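Local coordinates for protein shikimate 5-dehydrogenase (Mycobacterium fortuitum subsp. fortuitum DSM 46621, PDB 4XIJ) that probably catalyses the NADP-dependent reduction of 3-dehydroshikimate to shikimate, the fourth of seven steps on the pathway to chorismate, at residues A79-R87 and L100-A110. Residues are numbered along the deposited sequence; the frame is centred on the assembly and turned at random. Where two conformers were deposited one is given.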
loop_
_atom_site.group_PDB
_atom_site.type_symbol
_atom_site.label_atom_id
_atom_site.label_comp_id
_atom_site.label_asym_id
_atom_site.label_seq_id
_atom_site.Cartn_x
_atom_site.Cartn_y
_atom_site.Cartn_z
ATOM N N ALA A 79 -1.904 -15.594 0.791
ATOM C CA ALA A 79 -1.254 -16.719 1.450
ATOM C C ALA A 79 -0.595 -16.294 2.759
ATOM O O ALA A 79 -0.572 -17.077 3.727
ATOM C CB ALA A 79 -0.230 -17.321 0.555
ATOM N N ALA A 80 -0.016 -15.099 2.788
ATOM C CA ALA A 80 0.593 -14.634 4.011
ATOM C C ALA A 80 -0.419 -14.457 5.127
ATOM O O ALA A 80 -0.150 -14.817 6.269
ATOM C CB ALA A 80 1.319 -13.318 3.752
ATOM N N LEU A 81 -1.572 -13.899 4.799
ATOM C CA LEU A 81 -2.631 -13.745 5.803
ATOM C C LEU A 81 -3.100 -15.110 6.340
ATOM O O LEU A 81 -3.338 -15.283 7.552
ATOM C CB LEU A 81 -3.817 -12.997 5.187
ATOM C CG LEU A 81 -4.978 -12.707 6.169
ATOM C CD1 LEU A 81 -4.492 -11.793 7.308
ATOM C CD2 LEU A 81 -6.110 -12.061 5.401
ATOM N N GLU A 82 -3.250 -16.077 5.434
ATOM C CA GLU A 82 -3.663 -17.431 5.819
ATOM C C GLU A 82 -2.616 -18.161 6.625
ATOM O O GLU A 82 -2.943 -18.982 7.472
ATOM C CB GLU A 82 -3.997 -18.265 4.584
ATOM C CG GLU A 82 -5.205 -17.783 3.874
ATOM C CD GLU A 82 -6.157 -18.915 3.540
ATOM O OE1 GLU A 82 -7.243 -19.025 4.172
ATOM O OE2 GLU A 82 -5.809 -19.709 2.640
ATOM N N PHE A 83 -1.348 -17.877 6.360
ATOM C CA PHE A 83 -0.255 -18.607 7.006
ATOM C C PHE A 83 -0.116 -18.190 8.475
ATOM O O PHE A 83 0.154 -19.028 9.364
ATOM C CB PHE A 83 1.079 -18.363 6.270
ATOM C CG PHE A 83 2.260 -18.673 7.114
ATOM C CD1 PHE A 83 2.714 -19.997 7.265
ATOM C CD2 PHE A 83 2.907 -17.666 7.791
ATOM C CE1 PHE A 83 3.754 -20.281 8.158
ATOM C CE2 PHE A 83 3.949 -17.938 8.645
ATOM C CZ PHE A 83 4.398 -19.249 8.818
ATOM N N ALA A 84 -0.319 -16.887 8.738
ATOM C CA ALA A 84 0.088 -16.293 10.019
ATOM C C ALA A 84 -0.765 -16.808 11.183
ATOM O O ALA A 84 -1.981 -16.990 11.053
ATOM C CB ALA A 84 -0.010 -14.786 9.957
ATOM N N ASP A 85 -0.143 -17.024 12.339
ATOM C CA ASP A 85 -1.017 -17.526 13.388
ATOM C C ASP A 85 -1.667 -16.344 14.150
ATOM O O ASP A 85 -2.604 -16.581 14.885
ATOM C CB ASP A 85 -0.269 -18.509 14.297
ATOM C CG ASP A 85 1.066 -17.969 14.751
ATOM O OD1 ASP A 85 1.976 -17.881 13.892
ATOM O OD2 ASP A 85 1.178 -17.660 15.959
ATOM N N GLN A 86 -1.287 -15.106 13.848
ATOM C CA GLN A 86 -1.900 -13.925 14.415
ATOM C C GLN A 86 -2.065 -12.917 13.280
ATOM O O GLN A 86 -1.235 -12.895 12.365
ATOM C CB GLN A 86 -1.026 -13.383 15.548
ATOM C CG GLN A 86 -0.786 -14.462 16.648
ATOM C CD GLN A 86 0.495 -14.261 17.503
ATOM O OE1 GLN A 86 0.722 -13.196 18.036
ATOM N NE2 GLN A 86 1.311 -15.309 17.622
ATOM N N ARG A 87 -3.120 -12.107 13.304
ATOM C CA ARG A 87 -3.226 -11.088 12.286
ATOM C C ARG A 87 -3.865 -9.868 12.844
ATOM O O ARG A 87 -4.707 -9.943 13.730
ATOM C CB ARG A 87 -4.017 -11.517 11.077
ATOM C CG ARG A 87 -5.282 -12.199 11.352
ATOM C CD ARG A 87 -5.099 -13.724 11.048
ATOM N NE ARG A 87 -6.400 -14.389 10.913
ATOM C CZ ARG A 87 -7.269 -14.564 11.918
ATOM N NH1 ARG A 87 -6.979 -14.140 13.148
ATOM N NH2 ARG A 87 -8.442 -15.160 11.697
ATOM N N LEU A 100 4.857 -9.843 7.473
ATOM C CA LEU A 100 4.844 -10.917 8.487
ATOM C C LEU A 100 5.899 -10.583 9.506
ATOM O O LEU A 100 7.048 -10.348 9.135
ATOM C CB LEU A 100 5.107 -12.283 7.853
ATOM C CG LEU A 100 3.977 -12.826 6.970
ATOM C CD1 LEU A 100 4.485 -14.001 6.119
ATOM C CD2 LEU A 100 2.789 -13.210 7.853
ATOM N N VAL A 101 5.487 -10.491 10.768
ATOM C CA VAL A 101 6.431 -10.102 11.817
ATOM C C VAL A 101 6.592 -11.232 12.821
ATOM O O VAL A 101 5.598 -11.759 13.317
ATOM C CB VAL A 101 5.987 -8.834 12.583
ATOM C CG1 VAL A 101 7.104 -8.408 13.632
ATOM C CG2 VAL A 101 5.731 -7.719 11.591
ATOM N N ARG A 102 7.827 -11.585 13.175
ATOM C CA ARG A 102 8.022 -12.588 14.203
ATOM C C ARG A 102 7.644 -12.018 15.604
ATOM O O ARG A 102 8.045 -10.901 16.003
ATOM C CB ARG A 102 9.466 -13.064 14.189
ATOM C CG ARG A 102 9.684 -14.466 14.839
ATOM C CD ARG A 102 8.946 -15.494 14.028
ATOM N NE ARG A 102 9.344 -16.879 14.252
ATOM C CZ ARG A 102 10.466 -17.426 13.764
ATOM N NH1 ARG A 102 10.725 -18.708 14.007
ATOM N NH2 ARG A 102 11.349 -16.698 13.056
ATOM N N MET A 103 6.821 -12.783 16.310
ATOM C CA MET A 103 6.368 -12.431 17.654
ATOM C C MET A 103 7.367 -12.864 18.677
ATOM O O MET A 103 8.159 -13.797 18.405
ATOM C CB MET A 103 5.009 -13.064 17.922
ATOM C CG MET A 103 3.865 -12.469 17.114
ATOM S SD MET A 103 3.721 -10.695 17.370
ATOM C CE MET A 103 4.745 -10.137 16.028
ATOM N N PRO A 104 7.375 -12.190 19.874
ATOM C CA PRO A 104 8.428 -12.515 20.847
ATOM C C PRO A 104 8.489 -14.004 21.229
ATOM O O PRO A 104 9.551 -14.494 21.568
ATOM C CB PRO A 104 8.075 -11.682 22.093
ATOM C CG PRO A 104 6.997 -10.676 21.696
ATOM C CD PRO A 104 6.458 -11.112 20.329
ATOM N N THR A 105 7.379 -14.718 21.166
ATOM C CA THR A 105 7.386 -16.093 21.643
ATOM C C THR A 105 7.164 -17.089 20.519
ATOM O O THR A 105 6.834 -18.252 20.778
ATOM C CB THR A 105 6.356 -16.318 22.785
ATOM O OG1 THR A 105 5.037 -16.385 22.265
ATOM C CG2 THR A 105 6.387 -15.166 23.769
ATOM N N GLY A 106 7.374 -16.653 19.280
ATOM C CA GLY A 106 7.575 -17.594 18.193
ATOM C C GLY A 106 6.657 -17.500 17.005
ATOM O O GLY A 106 7.045 -17.889 15.905
ATOM N N GLY A 107 5.450 -16.996 17.222
ATOM C CA GLY A 107 4.454 -16.889 16.167
ATOM C C GLY A 107 4.796 -15.892 15.096
ATOM O O GLY A 107 5.778 -15.157 15.221
ATOM N N TRP A 108 4.020 -15.894 14.029
ATOM C CA TRP A 108 4.150 -14.883 12.984
ATOM C C TRP A 108 2.865 -14.092 12.960
ATOM O O TRP A 108 1.763 -14.665 12.930
ATOM C CB TRP A 108 4.380 -15.520 11.610
ATOM C CG TRP A 108 5.742 -16.058 11.372
ATOM C CD1 TRP A 108 6.166 -17.366 11.523
ATOM C CD2 TRP A 108 6.885 -15.315 10.918
ATOM N NE1 TRP A 108 7.493 -17.473 11.160
ATOM C CE2 TRP A 108 7.960 -16.232 10.796
ATOM C CE3 TRP A 108 7.104 -13.964 10.573
ATOM C CZ2 TRP A 108 9.221 -15.850 10.347
ATOM C CZ3 TRP A 108 8.373 -13.579 10.133
ATOM C CH2 TRP A 108 9.416 -14.523 10.034
ATOM N N ARG A 109 2.999 -12.774 12.977
ATOM C CA ARG A 109 1.850 -11.880 12.921
ATOM C C ARG A 109 1.755 -11.215 11.538
ATOM O O ARG A 109 2.717 -10.564 11.079
ATOM C CB ARG A 109 1.952 -10.818 14.030
ATOM C CG ARG A 109 0.730 -9.854 14.097
ATOM C CD ARG A 109 0.945 -8.793 15.230
ATOM N NE ARG A 109 1.960 -7.825 14.800
ATOM C CZ ARG A 109 3.009 -7.429 15.531
ATOM N NH1 ARG A 109 3.196 -7.873 16.775
ATOM N NH2 ARG A 109 3.884 -6.567 15.014
ATOM N N ALA A 110 0.597 -11.346 10.893
ATOM C CA ALA A 110 0.341 -10.711 9.619
ATOM C C ALA A 110 -0.198 -9.302 9.764
ATOM O O ALA A 110 -1.068 -9.059 10.595
ATOM C CB ALA A 110 -0.668 -11.500 8.816
#
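In the substrate-binding domain of this shikimate dehydrogenase, the short edge strand 86-87 joins the mixed sheet in parallel beside strand 108-111, the second arm of the hairpin it forms with 99-102, while helix 77-83 packs over one face. Two backbone bonds set the pairing: Q86 N donates to W108 O, and A110 N reaches Q86 O at 2.8 Å. The same Q86 oxygen also receives a CA-H...O contact from R109. Just before the strand, D85 ties down the incoming chain. In the modelled conformer, one of two, its chi1 of 48° puts CG between its own N and carbonyl carbon. From there D85 OD1 accepts an almost straight bond from W108 N at 2.9 Å, the donor coming on the syn side but somewhat out of the carboxylate plane. The other oxygen, OD2, accepts Q86 NE2 from above that plane and lies against G107 CA. The Q86 side chain, also modelled in two conformers, as is M103, extends in this one along the R109 face toward the loop of the hairpin, where OE1 comes near M103 CG. On the other face, A84, the first residue to leave the helix, presses CB against A110 CB at 3.5 Å and also touches L100 CD2. L100 CD1 packs against A80 CB and F83 CD2, and V72 of the neighbouring strand 67-72 touches both A80 and L100. Helix 56-61 contributes V60, which contacts F83 and W108. These two rings meet obliquely, their planes at 58°, with W108 CD1 at the edge of the F83 ring, 3.7 Å from F83 CE2.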